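Local coordinates for protein elongation factor G (Thermus thermophilus, PDB 2DY1) that binds GTP with a magnesium ion and probably acts as a GTPase driving ribosomal translocation during protein synthesis, at residues K579-Q584 with G608-V613; S592-R597 with V613-P618. All coordinates share one frame; numbering follows the deposited sequence.

In the fold
Both contacts belong to the C-terminal domain of the chain, away from the GTP site. Following the chain, strand 569-583 comes first and leads into helix 587-596; strand 600-607 follows and turns back into strand 610-618. Contact 1 pairs residues 579-584 with 608-613 and closes a loop that holds the helix and strand 600-607. Contact 2 starts within that loop, at residues 592-597, and ends beyond it at 613-618, so the two cross along the chain. They share Val613 on strand 610-618, and their centres lie about 14 Å apart. One joins neighbouring strands edge to edge, while the other lays the helix on a face of the same sheet.

Contact 1 (K579-Q584 with G608-V613); sequences KVLAPQ and GALSVV
Val580 and Val613 form an antiparallel hydrogen-bonded pair, each N bonding to the other's O, with Val613 N to Val580 O at 2.7 Å. Ala582 and Ser611 repeat the pattern two residues on, and past the proline Gln584 N still reaches Ala609 O at 2.7 Å in a less straight bond, 130° at the hydrogen. Between these pairs, the branch of Leu581 carries the side-chain packing. Its CG stands anti to the backbone N (chi1 -168°), and the methyls fork: the Leu581 and Leu610 side chains cross at about a right angle, CD1 touching Leu610 CD1 at 3.3 Å, while CD2 presses on Val612 CG2, also at 3.3 Å. Both approaches are tighter than usual van der Waals contact. With an alanine in place of Leu581, the methyls of Leu610 and Val612 would probably lose their shared partner and be freer to shift. The contact joins the two central strands of the ferredoxin-like (split beta-alpha-beta) C-terminal domain. Leu610 CD2 also lies 3.3 Å from Pro583 N. On the face bearing Val580, Ala582, Ser611 and Val613, helix 587-596 packs through Val587, Val590 and Leu591. Across strand 569-583, Lys579 and Leu581 make backbone hydrogen bonds with Thr640 and Ala638, respectively, of strand 638-648.

Contact 2 (S592-R597 with V613-P618); sequences SDLQAR and VHAEVP
Leu594 meets Val613 and Ala615 where helix 587-596, which links strands 569-583 and 600-607 in the ferredoxin-like fold of the C-terminal domain, packs on the sheet. The apolar contact is made by one methyl: Leu594 and Val613 reach toward each other tip to tip, with Leu594 CD1 at 4.0 Å from Val613 CG1. The same CD1 lies 4.2 Å from Ala615 CB, and Leu578 of the adjoining strand also touches this leucine. Further along, at Arg597, packing passes to the backbone. Its carbonyl O lies 3.2 Å from Val617 CG2 and 3.5 Å from Pro618 CD; a Val617 chi1 of 57° puts CG1 between the backbone N and the carbonyl carbon and leaves CG2 anti to N, facing Arg597 O. No hydrogen bond joins the two segments, which meet by van der Waals contact alone. The salt bridge lies within segment 592-597. The Arg597 chain, extended from CG to NE, leads away from the strand and passes Tyr625 and Ala628 of helix 625-633, while its NH1 bonds to Glu621 O. Asp593 receives its guanidinium: NE donates to OD1 on the syn side at 2.8 Å, with OD1 only 2° out of the guanidinium plane.

Contact 1 (K579-Q584 with G608-V613)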
# COMPACT_ATOMS: atom_id res chain seq x y z
N LYS A 579 -12.68 14.49 -3.75
CA LYS A 579 -13.72 13.57 -4.20
C LYS A 579 -14.13 12.72 -3.00
O LYS A 579 -13.27 12.12 -2.35
CB LYS A 579 -13.19 12.66 -5.31
CG LYS A 579 -12.80 13.41 -6.58
CD LYS A 579 -12.31 12.45 -7.66
CE LYS A 579 -12.01 13.20 -8.96
NZ LYS A 579 -11.55 12.28 -10.04
N VAL A 580 -15.42 12.68 -2.70
CA VAL A 580 -15.90 11.90 -1.57
C VAL A 580 -17.01 10.94 -1.98
O VAL A 580 -18.01 11.34 -2.57
CB VAL A 580 -16.43 12.82 -0.43
CG1 VAL A 580 -16.95 11.97 0.72
CG2 VAL A 580 -15.32 13.73 0.06
N LEU A 581 -16.81 9.66 -1.66
CA LEU A 581 -17.79 8.62 -1.96
C LEU A 581 -18.48 8.34 -0.63
O LEU A 581 -17.82 7.99 0.35
CB LEU A 581 -17.09 7.36 -2.47
CG LEU A 581 -17.93 6.25 -3.12
CD1 LEU A 581 -18.94 5.73 -2.13
CD2 LEU A 581 -18.61 6.78 -4.37
N ALA A 582 -19.79 8.51 -0.58
CA ALA A 582 -20.51 8.28 0.66
C ALA A 582 -21.94 7.78 0.47
O ALA A 582 -22.57 8.05 -0.55
CB ALA A 582 -20.52 9.56 1.49
N PRO A 583 -22.45 7.03 1.46
CA PRO A 583 -23.81 6.49 1.41
C PRO A 583 -24.77 7.64 1.16
O PRO A 583 -24.53 8.77 1.59
CB PRO A 583 -23.98 5.88 2.80
CG PRO A 583 -22.59 5.44 3.14
CD PRO A 583 -21.78 6.63 2.71
N GLN A 584 -25.87 7.36 0.47
CA GLN A 584 -26.84 8.40 0.18
C GLN A 584 -27.41 9.06 1.44
O GLN A 584 -27.55 10.28 1.49
CB GLN A 584 -27.97 7.84 -0.70
CG GLN A 584 -28.76 6.70 -0.10
CD GLN A 584 -30.21 7.07 0.14
OE1 GLN A 584 -30.53 7.76 1.10
NE2 GLN A 584 -31.09 6.62 -0.75
N GLY A 608 -25.01 3.53 -7.23
CA GLY A 608 -25.85 2.69 -6.40
C GLY A 608 -26.44 3.61 -5.35
O GLY A 608 -26.79 4.75 -5.65
N ALA A 609 -26.55 3.13 -4.12
CA ALA A 609 -27.09 3.96 -3.05
C ALA A 609 -26.00 4.91 -2.59
O ALA A 609 -26.18 5.71 -1.67
CB ALA A 609 -27.54 3.10 -1.90
N LEU A 610 -24.84 4.81 -3.24
CA LEU A 610 -23.70 5.67 -2.94
C LEU A 610 -23.70 6.82 -3.92
O LEU A 610 -24.29 6.73 -5.00
CB LEU A 610 -22.39 4.88 -3.07
CG LEU A 610 -22.05 3.85 -1.99
CD1 LEU A 610 -20.82 3.06 -2.40
CD2 LEU A 610 -21.82 4.56 -0.67
N SER A 611 -23.04 7.91 -3.54
CA SER A 611 -22.95 9.07 -4.41
C SER A 611 -21.55 9.65 -4.31
O SER A 611 -20.93 9.63 -3.25
CB SER A 611 -23.98 10.13 -4.01
OG SER A 611 -23.66 10.71 -2.76
N VAL A 612 -21.03 10.15 -5.43
CA VAL A 612 -19.70 10.74 -5.47
C VAL A 612 -19.83 12.26 -5.43
O VAL A 612 -20.45 12.86 -6.31
CB VAL A 612 -18.95 10.35 -6.77
CG1 VAL A 612 -17.54 10.92 -6.74
CG2 VAL A 612 -18.91 8.83 -6.90
N VAL A 613 -19.24 12.88 -4.41
CA VAL A 613 -19.29 14.33 -4.28
C VAL A 613 -17.96 14.93 -4.72
O VAL A 613 -16.90 14.57 -4.19
CB VAL A 613 -19.57 14.75 -2.82
CG1 VAL A 613 -19.59 16.27 -2.71
CG2 VAL A 613 -20.89 14.17 -2.35

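Contact 2 (S592-R597 with V613-P618)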
# COMPACT_ATOMS: atom_id res chain seq x y z
N SER A 592 -22.78 18.99 4.61
CA SER A 592 -22.86 19.89 5.76
C SER A 592 -21.47 20.19 6.30
O SER A 592 -21.11 21.35 6.53
CB SER A 592 -23.72 19.27 6.87
OG SER A 592 -23.62 20.03 8.06
N ASP A 593 -20.68 19.14 6.48
CA ASP A 593 -19.32 19.26 6.99
C ASP A 593 -18.39 19.94 5.98
O ASP A 593 -17.55 20.76 6.36
CB ASP A 593 -18.79 17.87 7.38
CG ASP A 593 -17.29 17.83 7.58
OD1 ASP A 593 -16.58 17.52 6.60
OD2 ASP A 593 -16.82 18.12 8.70
N LEU A 594 -18.53 19.61 4.70
CA LEU A 594 -17.69 20.24 3.67
C LEU A 594 -17.93 21.74 3.70
O LEU A 594 -16.99 22.54 3.66
CB LEU A 594 -18.03 19.71 2.28
CG LEU A 594 -17.53 18.31 1.89
CD1 LEU A 594 -17.79 18.06 0.41
CD2 LEU A 594 -16.03 18.21 2.17
N GLN A 595 -19.20 22.13 3.78
CA GLN A 595 -19.57 23.54 3.83
C GLN A 595 -18.82 24.26 4.95
O GLN A 595 -18.44 25.42 4.81
CB GLN A 595 -21.08 23.68 4.01
CG GLN A 595 -21.90 22.92 2.97
CD GLN A 595 -23.40 23.08 3.14
OE1 GLN A 595 -23.93 22.95 4.24
NE2 GLN A 595 -24.10 23.34 2.04
N ALA A 596 -18.62 23.56 6.07
CA ALA A 596 -17.91 24.15 7.21
C ALA A 596 -16.40 24.19 6.96
O ALA A 596 -15.67 24.86 7.69
CB ALA A 596 -18.22 23.36 8.48
N ARG A 597 -15.95 23.46 5.95
CA ARG A 597 -14.52 23.43 5.61
C ARG A 597 -14.25 24.37 4.44
O ARG A 597 -13.22 24.27 3.77
CB ARG A 597 -14.08 22.00 5.26
CG ARG A 597 -14.08 21.03 6.45
CD ARG A 597 -13.83 19.59 6.00
NE ARG A 597 -14.05 18.62 7.07
CZ ARG A 597 -13.18 18.34 8.04
NH1 ARG A 597 -11.99 18.94 8.09
NH2 ARG A 597 -13.50 17.46 8.98
N VAL A 613 -19.24 12.88 -4.41
CA VAL A 613 -19.29 14.33 -4.28
C VAL A 613 -17.96 14.93 -4.72
O VAL A 613 -16.90 14.57 -4.19
CB VAL A 613 -19.57 14.75 -2.82
CG1 VAL A 613 -19.59 16.27 -2.71
CG2 VAL A 613 -20.89 14.17 -2.35
N HIS A 614 -18.01 15.83 -5.69
CA HIS A 614 -16.82 16.50 -6.20
C HIS A 614 -16.78 17.91 -5.64
O HIS A 614 -17.75 18.65 -5.74
CB HIS A 614 -16.86 16.60 -7.73
CG HIS A 614 -16.81 15.28 -8.43
ND1 HIS A 614 -15.66 14.52 -8.50
CD2 HIS A 614 -17.77 14.59 -9.10
CE1 HIS A 614 -15.91 13.42 -9.19
NE2 HIS A 614 -17.18 13.44 -9.57
N ALA A 615 -15.65 18.29 -5.04
CA ALA A 615 -15.54 19.61 -4.47
C ALA A 615 -14.12 20.14 -4.52
O ALA A 615 -13.18 19.42 -4.86
CB ALA A 615 -16.03 19.60 -3.03
N GLU A 616 -13.98 21.43 -4.22
CA GLU A 616 -12.69 22.09 -4.15
C GLU A 616 -12.70 22.63 -2.73
O GLU A 616 -13.71 23.17 -2.28
CB GLU A 616 -12.57 23.24 -5.15
CG GLU A 616 -12.24 22.80 -6.57
CD GLU A 616 -11.67 23.92 -7.42
OE1 GLU A 616 -11.77 25.10 -7.01
OE2 GLU A 616 -11.13 23.62 -8.51
N VAL A 617 -11.59 22.47 -2.03
CA VAL A 617 -11.52 22.90 -0.65
C VAL A 617 -10.09 23.30 -0.31
O VAL A 617 -9.14 22.74 -0.85
CB VAL A 617 -11.95 21.74 0.29
CG1 VAL A 617 -11.07 20.52 0.04
CG2 VAL A 617 -11.87 22.17 1.75
N PRO A 618 -9.92 24.28 0.59
CA PRO A 618 -8.58 24.72 0.98
C PRO A 618 -7.87 23.56 1.68
O PRO A 618 -8.45 22.91 2.54
CB PRO A 618 -8.85 25.85 1.95
CG PRO A 618 -10.16 26.39 1.49
CD PRO A 618 -10.95 25.15 1.20